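Local structure of lysyl oxidase (Pichia pastoris, 1W7C) at residues A[538-543]-A[635-640]; A[495-500]-A[641-646]; A[504-509]-A[532-537]. The protein is a copper- and topaquinone-dependent amine oxidase of the lysyl oxidase type, which probably oxidises primary amines, lysyl side chains among them, to aldehydes. One frame throughout, in Å; residues are numbered along the deposited sequence.

Interaction 1. Residues A[538-543]-A[635-640]; sequences ENEDFN and DDESLD. Unlike the reference sequence in segment 538-543: Asn539 (reference Lys). With CA (calcium ion), chain E.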
loop_
_atom_site.group_PDB
_atom_site.type_symbol
_atom_site.label_atom_id
_atom_site.label_comp_id
_atom_site.label_asym_id
_atom_site.label_seq_id
_atom_site.Cartn_x
_atom_site.Cartn_y
_atom_site.Cartn_z
ATOM N N GLU A 538 4.434 -12.201 -26.333
ATOM C CA GLU A 538 4.203 -12.160 -27.777
ATOM C C GLU A 538 2.745 -12.358 -28.174
ATOM O O GLU A 538 2.349 -11.892 -29.229
ATOM C CB GLU A 538 5.098 -13.194 -28.487
ATOM C CG GLU A 538 6.572 -12.885 -28.334
ATOM C CD GLU A 538 7.479 -13.769 -29.174
ATOM O OE1 GLU A 538 6.990 -14.695 -29.851
ATOM O OE2 GLU A 538 8.691 -13.520 -29.157
ATOM N N ASN A 539 1.985 -13.078 -27.345
ATOM C CA ASN A 539 0.641 -13.544 -27.681
ATOM C C ASN A 539 -0.239 -13.432 -26.469
ATOM O O ASN A 539 0.256 -13.493 -25.351
ATOM C CB ASN A 539 0.612 -15.023 -28.146
ATOM C CG ASN A 539 1.290 -15.239 -29.436
ATOM O OD1 ASN A 539 2.514 -15.285 -29.485
ATOM N ND2 ASN A 539 0.510 -15.380 -30.520
ATOM N N GLU A 540 -1.537 -13.311 -26.682
ATOM C CA GLU A 540 -2.492 -13.400 -25.597
ATOM C C GLU A 540 -2.324 -14.783 -24.933
ATOM O O GLU A 540 -2.280 -15.811 -25.603
ATOM C CB GLU A 540 -3.914 -13.256 -26.140
ATOM C CG GLU A 540 -4.203 -11.912 -26.728
ATOM C CD GLU A 540 -5.550 -11.818 -27.433
ATOM O OE1 GLU A 540 -6.017 -12.861 -27.965
ATOM O OE2 GLU A 540 -6.118 -10.690 -27.445
ATOM N N ASP A 541 -2.289 -14.766 -23.603
ATOM C CA ASP A 541 -2.104 -15.987 -22.803
ATOM C C ASP A 541 -3.433 -16.303 -22.115
ATOM O O ASP A 541 -3.945 -15.501 -21.337
ATOM C CB ASP A 541 -0.966 -15.772 -21.800
ATOM C CG ASP A 541 -0.558 -17.032 -21.091
ATOM O OD1 ASP A 541 -1.337 -18.035 -21.043
ATOM O OD2 ASP A 541 0.582 -17.113 -20.602
ATOM N N PHE A 542 -4.016 -17.454 -22.407
ATOM C CA PHE A 542 -5.278 -17.841 -21.801
ATOM C C PHE A 542 -5.201 -17.879 -20.275
ATOM O O PHE A 542 -6.171 -17.631 -19.600
ATOM C CB PHE A 542 -5.707 -19.211 -22.323
ATOM C CG PHE A 542 -7.075 -19.601 -21.885
ATOM C CD1 PHE A 542 -8.189 -19.126 -22.552
ATOM C CD2 PHE A 542 -7.254 -20.390 -20.767
ATOM C CE1 PHE A 542 -9.448 -19.447 -22.123
ATOM C CE2 PHE A 542 -8.540 -20.715 -20.316
ATOM C CZ PHE A 542 -9.623 -20.264 -21.006
ATOM N N ASN A 543 -4.028 -18.208 -19.745
ATOM C CA ASN A 543 -3.810 -18.314 -18.303
ATOM C C ASN A 543 -3.762 -16.966 -17.595
ATOM O O ASN A 543 -3.798 -16.905 -16.365
ATOM C CB ASN A 543 -2.498 -19.064 -18.014
ATOM C CG ASN A 543 -2.540 -20.491 -18.440
ATOM O OD1 ASN A 543 -3.594 -21.099 -18.516
ATOM N ND2 ASN A 543 -1.379 -21.043 -18.702
ATOM N N ASP A 635 -7.682 -15.474 -27.483
ATOM C CA ASP A 635 -7.635 -16.335 -28.671
ATOM C C ASP A 635 -6.273 -16.247 -29.352
ATOM O O ASP A 635 -6.135 -16.389 -30.561
ATOM C CB ASP A 635 -8.824 -16.071 -29.609
ATOM C CG ASP A 635 -9.077 -14.612 -29.872
ATOM O OD1 ASP A 635 -10.192 -14.291 -30.366
ATOM O OD2 ASP A 635 -8.231 -13.745 -29.629
ATOM N N ASP A 636 -5.238 -16.118 -28.514
ATOM C CA ASP A 636 -3.842 -16.312 -28.910
ATOM C C ASP A 636 -3.384 -15.287 -29.941
ATOM O O ASP A 636 -2.437 -15.531 -30.686
ATOM C CB ASP A 636 -3.625 -17.728 -29.469
ATOM C CG ASP A 636 -2.179 -18.061 -29.673
ATOM O OD1 ASP A 636 -1.375 -17.734 -28.739
ATOM O OD2 ASP A 636 -1.782 -18.698 -30.736
ATOM N N GLU A 637 -3.985 -14.122 -29.930
ATOM C CA GLU A 637 -3.614 -13.117 -30.909
ATOM C C GLU A 637 -2.265 -12.501 -30.561
ATOM O O GLU A 637 -1.900 -12.402 -29.399
ATOM C CB GLU A 637 -4.674 -12.042 -31.061
ATOM C CG GLU A 637 -5.944 -12.557 -31.728
ATOM C CD GLU A 637 -7.039 -11.516 -31.806
ATOM O OE1 GLU A 637 -7.363 -10.931 -30.759
ATOM O OE2 GLU A 637 -7.602 -11.304 -32.905
ATOM N N SER A 638 -1.509 -12.151 -31.576
ATOM C CA SER A 638 -0.244 -11.467 -31.365
ATOM C C SER A 638 -0.451 -10.127 -30.667
ATOM O O SER A 638 -1.336 -9.355 -31.011
ATOM C CB SER A 638 0.463 -11.203 -32.688
ATOM O OG SER A 638 1.680 -10.496 -32.472
ATOM N N LEU A 639 0.410 -9.877 -29.699
ATOM C CA LEU A 639 0.456 -8.594 -29.002
ATOM C C LEU A 639 1.756 -7.844 -29.348
ATOM O O LEU A 639 2.086 -6.838 -28.736
ATOM C CB LEU A 639 0.403 -8.815 -27.487
ATOM C CG LEU A 639 -0.860 -9.500 -26.953
ATOM C CD1 LEU A 639 -0.686 -9.776 -25.458
ATOM C CD2 LEU A 639 -2.109 -8.720 -27.238
ATOM N N ASP A 640 2.502 -8.374 -30.314
ATOM C CA ASP A 640 3.852 -7.909 -30.587
ATOM C C ASP A 640 3.786 -6.730 -31.576
ATOM O O ASP A 640 3.935 -6.904 -32.760
ATOM C CB ASP A 640 4.663 -9.103 -31.142
ATOM C CG ASP A 640 6.136 -8.859 -31.171
ATOM O OD1 ASP A 640 6.563 -7.750 -30.863
ATOM O OD2 ASP A 640 6.958 -9.732 -31.514
HETATM CA CA CA E . -8.047 -11.612 -28.649
HETATM O O HOH W 1 3.097 -12.859 -31.848
HETATM O O HOH W 2 -5.160 -16.675 -25.623
HETATM O O HOH W 3 -0.960 -18.133 -25.954
HETATM O O HOH W 4 -10.312 -11.679 -29.493
HETATM O O HOH W 5 -8.780 -9.349 -28.321
#

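Interaction 2. Residues A[495-500]-A[641-646]; sequences KVDLDV and GEDIVA. With CA (calcium ion), chain D.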
loop_
_atom_site.group_PDB
_atom_site.type_symbol
_atom_site.label_atom_id
_atom_site.label_comp_id
_atom_site.label_asym_id
_atom_site.label_seq_id
_atom_site.Cartn_x
_atom_site.Cartn_y
_atom_site.Cartn_z
ATOM N N LYS A 495 -10.476 -2.067 -16.775
ATOM C CA LYS A 495 -9.985 -1.970 -18.143
ATOM C C LYS A 495 -8.991 -0.818 -18.196
ATOM O O LYS A 495 -9.366 0.339 -17.944
ATOM C CB LYS A 495 -11.138 -1.731 -19.104
ATOM C CG LYS A 495 -10.750 -1.780 -20.557
ATOM C CD LYS A 495 -11.944 -1.392 -21.426
ATOM C CE LYS A 495 -11.663 -1.542 -22.932
ATOM N NZ LYS A 495 -12.836 -1.003 -23.706
ATOM N N VAL A 496 -7.726 -1.124 -18.462
ATOM C CA VAL A 496 -6.658 -0.143 -18.458
ATOM C C VAL A 496 -6.075 -0.121 -19.868
ATOM O O VAL A 496 -5.156 -0.886 -20.210
ATOM C CB VAL A 496 -5.564 -0.511 -17.406
ATOM C CG1 VAL A 496 -4.501 0.559 -17.333
ATOM C CG2 VAL A 496 -6.155 -0.740 -16.013
ATOM N N ASP A 497 -6.624 0.740 -20.706
ATOM C CA ASP A 497 -6.211 0.813 -22.096
ATOM C C ASP A 497 -5.097 1.848 -22.209
ATOM O O ASP A 497 -5.251 2.960 -22.712
ATOM C CB ASP A 497 -7.402 1.112 -22.993
ATOM C CG ASP A 497 -7.056 1.156 -24.436
ATOM O OD1 ASP A 497 -5.913 0.722 -24.817
ATOM O OD2 ASP A 497 -7.908 1.585 -25.260
ATOM N N LEU A 498 -3.923 1.420 -21.769
ATOM C CA LEU A 498 -2.679 2.173 -21.915
ATOM C C LEU A 498 -2.380 2.260 -23.407
ATOM O O LEU A 498 -2.461 1.241 -24.098
ATOM C CB LEU A 498 -1.516 1.451 -21.174
ATOM C CG LEU A 498 -1.434 1.791 -19.680
ATOM C CD1 LEU A 498 -0.806 0.607 -18.916
ATOM C CD2 LEU A 498 -0.642 3.044 -19.452
ATOM N N ASP A 499 -1.936 3.422 -23.850
ATOM C CA ASP A 499 -1.463 3.655 -25.212
ATOM C C ASP A 499 -0.138 4.433 -25.031
ATOM O O ASP A 499 -0.119 5.676 -25.029
ATOM C CB ASP A 499 -2.436 4.528 -26.020
ATOM C CG ASP A 499 -3.657 3.804 -26.531
ATOM O OD1 ASP A 499 -3.769 2.558 -26.463
ATOM O OD2 ASP A 499 -4.577 4.532 -27.048
ATOM N N VAL A 500 0.929 3.716 -24.751
ATOM C CA VAL A 500 2.186 4.355 -24.403
ATOM C C VAL A 500 2.953 4.745 -25.653
ATOM O O VAL A 500 3.367 3.893 -26.426
ATOM C CB VAL A 500 3.051 3.425 -23.513
ATOM C CG1 VAL A 500 4.294 4.154 -23.090
ATOM C CG2 VAL A 500 2.250 2.988 -22.314
ATOM N N GLY A 641 3.472 -5.543 -31.065
ATOM C CA GLY A 641 3.272 -4.349 -31.891
ATOM C C GLY A 641 1.800 -4.215 -32.255
ATOM O O GLY A 641 1.403 -4.342 -33.411
ATOM N N GLU A 642 0.983 -4.022 -31.237
ATOM C CA GLU A 642 -0.454 -4.002 -31.350
ATOM C C GLU A 642 -1.005 -3.049 -30.304
ATOM O O GLU A 642 -0.315 -2.706 -29.355
ATOM C CB GLU A 642 -1.032 -5.406 -31.164
ATOM C CG GLU A 642 -0.633 -6.406 -32.241
ATOM C CD GLU A 642 -1.139 -6.100 -33.645
ATOM O OE1 GLU A 642 -2.129 -5.371 -33.823
ATOM O OE2 GLU A 642 -0.534 -6.619 -34.594
ATOM N N ASP A 643 -2.263 -2.661 -30.460
ATOM C CA ASP A 643 -2.957 -1.897 -29.414
ATOM C C ASP A 643 -3.378 -2.886 -28.335
ATOM O O ASP A 643 -4.171 -3.810 -28.591
ATOM C CB ASP A 643 -4.158 -1.219 -30.030
ATOM C CG ASP A 643 -4.856 -0.303 -29.091
ATOM O OD1 ASP A 643 -4.538 -0.310 -27.882
ATOM O OD2 ASP A 643 -5.739 0.501 -29.518
ATOM N N ILE A 644 -2.778 -2.741 -27.159
ATOM C CA ILE A 644 -2.950 -3.654 -26.045
ATOM C C ILE A 644 -3.861 -2.986 -25.024
ATOM O O ILE A 644 -3.834 -1.757 -24.803
ATOM C CB ILE A 644 -1.563 -3.981 -25.420
ATOM C CG1 ILE A 644 -0.675 -4.682 -26.452
ATOM C CG2 ILE A 644 -1.717 -4.848 -24.158
ATOM C CD1 ILE A 644 0.748 -4.889 -26.027
ATOM N N VAL A 645 -4.675 -3.829 -24.392
ATOM C CA VAL A 645 -5.464 -3.453 -23.225
ATOM C C VAL A 645 -5.047 -4.393 -22.073
ATOM O O VAL A 645 -4.908 -5.610 -22.270
ATOM C CB VAL A 645 -6.987 -3.663 -23.481
ATOM C CG1 VAL A 645 -7.816 -3.348 -22.256
ATOM C CG2 VAL A 645 -7.429 -2.884 -24.685
ATOM N N ALA A 646 -4.804 -3.799 -20.895
ATOM C CA ALA A 646 -4.580 -4.587 -19.690
ATOM C C ALA A 646 -5.866 -4.568 -18.876
ATOM O O ALA A 646 -6.417 -3.550 -18.598
ATOM C CB ALA A 646 -3.424 -4.040 -18.871
HETATM CA CA CA D . -3.872 0.395 -25.771
HETATM O O HOH W 6 -1.666 0.010 -26.697
#

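Interaction 3. Residues A[504-509]-A[532-537]; sequences KNRASQ and IAREVF. Unlike the reference sequence in segment 504-509: Gln509 (reference Lys). Unlike the reference sequence in segment 532-537: Phe537 (reference Leu).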
loop_
_atom_site.group_PDB
_atom_site.type_symbol
_atom_site.label_atom_id
_atom_site.label_comp_id
_atom_site.label_asym_id
_atom_site.label_seq_id
_atom_site.Cartn_x
_atom_site.Cartn_y
_atom_site.Cartn_z
ATOM N N LYS A 504 0.309 1.577 -30.817
ATOM C CA LYS A 504 1.047 0.370 -31.163
ATOM C C LYS A 504 2.091 0.124 -30.077
ATOM O O LYS A 504 3.062 0.894 -29.956
ATOM C CB LYS A 504 1.718 0.480 -32.553
ATOM C CG LYS A 504 2.336 -0.793 -33.016
ATOM C CD LYS A 504 3.109 -0.685 -34.356
ATOM C CE LYS A 504 3.702 -2.034 -34.803
ATOM N NZ LYS A 504 4.371 -1.911 -36.125
ATOM N N ASN A 505 1.879 -0.945 -29.307
ATOM C CA ASN A 505 2.642 -1.213 -28.111
ATOM C C ASN A 505 3.109 -2.672 -28.074
ATOM O O ASN A 505 2.773 -3.488 -28.930
ATOM C CB ASN A 505 1.788 -0.926 -26.839
ATOM C CG ASN A 505 1.475 0.548 -26.565
ATOM O OD1 ASN A 505 0.728 0.814 -25.617
ATOM N ND2 ASN A 505 2.053 1.502 -27.318
ATOM N N ARG A 506 3.952 -2.963 -27.074
ATOM C CA ARG A 506 4.390 -4.320 -26.740
ATOM C C ARG A 506 4.267 -4.427 -25.236
ATOM O O ARG A 506 4.358 -3.427 -24.538
ATOM C CB ARG A 506 5.845 -4.498 -27.103
ATOM C CG ARG A 506 6.125 -4.668 -28.473
ATOM C CD ARG A 506 7.503 -5.372 -28.709
ATOM N NE ARG A 506 7.734 -5.330 -30.119
ATOM C CZ ARG A 506 8.096 -4.249 -30.786
ATOM N NH1 ARG A 506 8.487 -3.178 -30.163
ATOM N NH2 ARG A 506 8.210 -4.333 -32.103
ATOM N N ALA A 507 3.973 -5.601 -24.733
ATOM C CA ALA A 507 3.987 -5.855 -23.311
ATOM C C ALA A 507 5.191 -6.729 -23.013
ATOM O O ALA A 507 5.456 -7.692 -23.704
ATOM C CB ALA A 507 2.722 -6.571 -22.883
ATOM N N SER A 508 5.924 -6.370 -21.962
ATOM C CA SER A 508 7.138 -7.080 -21.611
ATOM C C SER A 508 7.262 -7.228 -20.131
ATOM O O SER A 508 6.565 -6.585 -19.354
ATOM C CB SER A 508 8.364 -6.344 -22.129
ATOM O OG SER A 508 8.555 -5.123 -21.409
ATOM N N GLN A 509 8.122 -8.136 -19.713
ATOM C CA GLN A 509 8.487 -8.234 -18.313
ATOM C C GLN A 509 10.001 -8.315 -18.190
ATOM O O GLN A 509 10.657 -8.997 -18.988
ATOM C CB GLN A 509 7.861 -9.485 -17.690
ATOM C CG GLN A 509 8.250 -10.765 -18.282
ATOM C CD GLN A 509 7.572 -11.923 -17.634
ATOM O OE1 GLN A 509 6.924 -11.783 -16.575
ATOM N NE2 GLN A 509 7.698 -13.099 -18.269
ATOM N N ILE A 532 18.662 -9.501 -14.569
ATOM C CA ILE A 532 17.410 -9.277 -15.281
ATOM C C ILE A 532 17.445 -9.882 -16.692
ATOM O O ILE A 532 18.497 -9.969 -17.301
ATOM C CB ILE A 532 17.101 -7.766 -15.358
ATOM C CG1 ILE A 532 18.295 -6.944 -15.931
ATOM C CG2 ILE A 532 16.742 -7.271 -13.959
ATOM C CD1 ILE A 532 17.915 -5.627 -16.590
ATOM N N ALA A 533 16.262 -10.221 -17.193
ATOM C CA ALA A 533 16.085 -10.660 -18.578
ATOM C C ALA A 533 14.746 -10.087 -19.049
ATOM O O ALA A 533 13.722 -10.296 -18.411
ATOM C CB ALA A 533 16.093 -12.192 -18.722
ATOM N N ARG A 534 14.763 -9.331 -20.143
ATOM C CA ARG A 534 13.533 -8.815 -20.750
ATOM C C ARG A 534 12.902 -9.905 -21.588
ATOM O O ARG A 534 13.531 -10.431 -22.507
ATOM C CB ARG A 534 13.802 -7.564 -21.588
ATOM C CG ARG A 534 12.597 -7.039 -22.327
ATOM C CD ARG A 534 12.895 -5.769 -23.048
ATOM N NE ARG A 534 11.873 -5.279 -23.974
ATOM C CZ ARG A 534 11.765 -5.654 -25.234
ATOM N NH1 ARG A 534 12.548 -6.597 -25.723
ATOM N NH2 ARG A 534 10.879 -5.096 -26.019
ATOM N N GLU A 535 11.630 -10.181 -21.323
ATOM C CA GLU A 535 10.862 -11.152 -22.090
ATOM C C GLU A 535 9.624 -10.479 -22.634
ATOM O O GLU A 535 8.942 -9.809 -21.917
ATOM C CB GLU A 535 10.456 -12.349 -21.211
ATOM C CG GLU A 535 11.616 -13.069 -20.564
ATOM C CD GLU A 535 11.236 -14.334 -19.795
ATOM O OE1 GLU A 535 10.047 -14.514 -19.451
ATOM O OE2 GLU A 535 12.148 -15.124 -19.505
ATOM N N VAL A 536 9.353 -10.669 -23.913
ATOM C CA VAL A 536 8.181 -10.081 -24.568
ATOM C C VAL A 536 7.003 -11.031 -24.461
ATOM O O VAL A 536 7.141 -12.201 -24.711
ATOM C CB VAL A 536 8.471 -9.812 -26.031
ATOM C CG1 VAL A 536 7.233 -9.243 -26.751
ATOM C CG2 VAL A 536 9.642 -8.877 -26.160
ATOM N N PHE A 537 5.848 -10.502 -24.056
ATOM C CA PHE A 537 4.578 -11.243 -24.090
ATOM C C PHE A 537 4.078 -11.188 -25.543
ATOM O O PHE A 537 3.439 -10.221 -25.956
ATOM C CB PHE A 537 3.556 -10.620 -23.131
ATOM C CG PHE A 537 3.853 -10.838 -21.683
ATOM C CD1 PHE A 537 4.234 -9.796 -20.895
ATOM C CD2 PHE A 537 3.634 -12.055 -21.079
ATOM C CE1 PHE A 537 4.500 -9.961 -19.567
ATOM C CE2 PHE A 537 3.856 -12.207 -19.714
ATOM C CZ PHE A 537 4.314 -11.175 -18.978
HETATM O O HOH W 7 3.925 -7.624 -26.754
#

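Interaction 1. Residues A[538-543]-A[635-640]
Asn539 and Ser638 are joined by a single backbone bridge, their segments running in roughly opposite directions, with Leu639 N bonded to Glu538 O (2.8 Å) and Glu540 N to Glu637 O (2.9 Å). Glu540 reaches across to the calcium ion and grips it with both carboxylate oxygens, OE1 and OE2 each at 2.5 Å from the metal. With CG anti to its carbonyl carbon (chi1 -65°) and the chain extended beyond, it runs beside Asp635 and Glu637, all three carboxylates directed at the ion; its carboxylate plane is 20° from that of Asp635 and 50° from that of Glu637. Asp635 OD2 and Glu637 OE1 bind the same ion, one oxygen each, so the calcium charge probably offsets the repulsion of three crowded acids. Glu540 OE1 also accepts from Asp635 N and Glu637 N, which come from opposite faces of its plane and so resist its rotation; OE2 is held by Lys606 N. The methyl Leu639 CD2 packs on Glu540 CG at 3.9 Å, the two side chains crossing at about a right angle, and Leu604 also touches this buried leucine. Asn539 ND2 donates to Asp636 O (3.0 Å), which lies in its amide plane. A water bridges Glu538 O and Ser638 OG. Phe633 O and two waters complete the coordination, and Lys608 pairs with Glu637 OE2. Acid-rich loops meeting round an ion with carboxylate, carbonyl and water ligands form a typical calcium site, here the one built between two loops of the copper amine oxidase enzyme domain.

Interaction 2. Residues A[495-500]-A[641-646]
Val496 and Ala646 form an antiparallel hydrogen-bonded pair where strands 488-498 and 642-654 meet, and just beyond it the two strands part round a calcium ion. The same strands carry the copper ligands His488, His490 and His654. The backbone bonds are Val496 N to Ala646 O (2.8 Å) and Ala646 N to Val496 O (3.0 Å); small side chains suit this pair. Apolar contact continues at Val645, whose CG1, anti to the backbone N (chi1 177°), meets the methylene Lys495 CG at 3.7 Å, while CG2 lies against the carboxylate of Asp497. An alanine here removes both methyls and is likely to open a gap beside the Lys495 stem and leave the Asp497 carboxylate without this methyl neighbour. Lys495 carries its amine on to Glu334. Metal binding makes up the rest: carbonyls of Leu498 and Ile644, OD1 of Asp497, Asp499 and Asp643, and a water that also accepts from Ile644 N. Aspartate is short enough to present one oxygen from each position, and Lys65 pairs with the second oxygen of all three, probably balancing their charge. The Asp499 and Asp643 carboxylate planes stand 67° apart, and their OD1 atoms are 3.3 Å from each other.

Interaction 3. Residues A[504-509]-A[532-537]
Arg534 begins the contact with residues 504-509: its chain, extended from CG to NE, brings NE to within 4.1 Å of Ser508 CB, and its guanidinium forms a salt bridge with Glu558. Glu535 follows, in an antiparallel hydrogen-bonded pair with Gln509, Glu535 N giving to Gln509 O (2.8 Å) and Gln509 N to Glu535 O (2.9 Å). Their side chains also meet: Gln509 NE2 makes a weak bond to Glu535 OE1, bent to 125° at the hydrogen, the amide and carboxylate planes 60° apart. Val536 faces Ser508 in the next, non-hydrogen-bonded pair, and its CG1 lies 3.9 Å from Ala507 O. Phe537 closes the ladder, its N bonded to Ala507 O, while water joins Phe537 O to Ala507 N. Its ring meets Ala507 C edge-on, and CZ comes within 3.6 Å of Gln509 CD; Gln509 gets there because CG sits between its backbone N and carbonyl carbon (chi1 60°), and the two side chains cross at about a right angle. The compact Ala507 leaves room for so large a ring, which also packs on Leu604 and Leu555. Backbone bonds thus carry the pairing of this antiparallel beta hairpin, the aromatic packs against its end, and the weak amide-carboxylate bond probably adds little.

How the interactions relate
The three contacts lie about 12 to 13 Å apart, centre to centre, in the enzyme domain. Along the chain, 495-500 comes first, then the hairpin of interaction 3, then the two loops of interaction 1, and 641-646 closes the series, so interactions 1 and 3 both fall between the halves of interaction 2. Strand 642-654 pairs with both 488-498 and 504-518, and Asn505 N meets Glu642 O at 2.8 Å. Residues 538-543 follow directly on 532-537, and 641-646 on 635-640. Asp640 OD1 and Arg506 NE form a salt bridge of 2.8 Å between interactions 1 and 3, while Ile644 CD1 packs against Leu639 O. Two calcium sites and a hairpin root thereby make one continuous structural region.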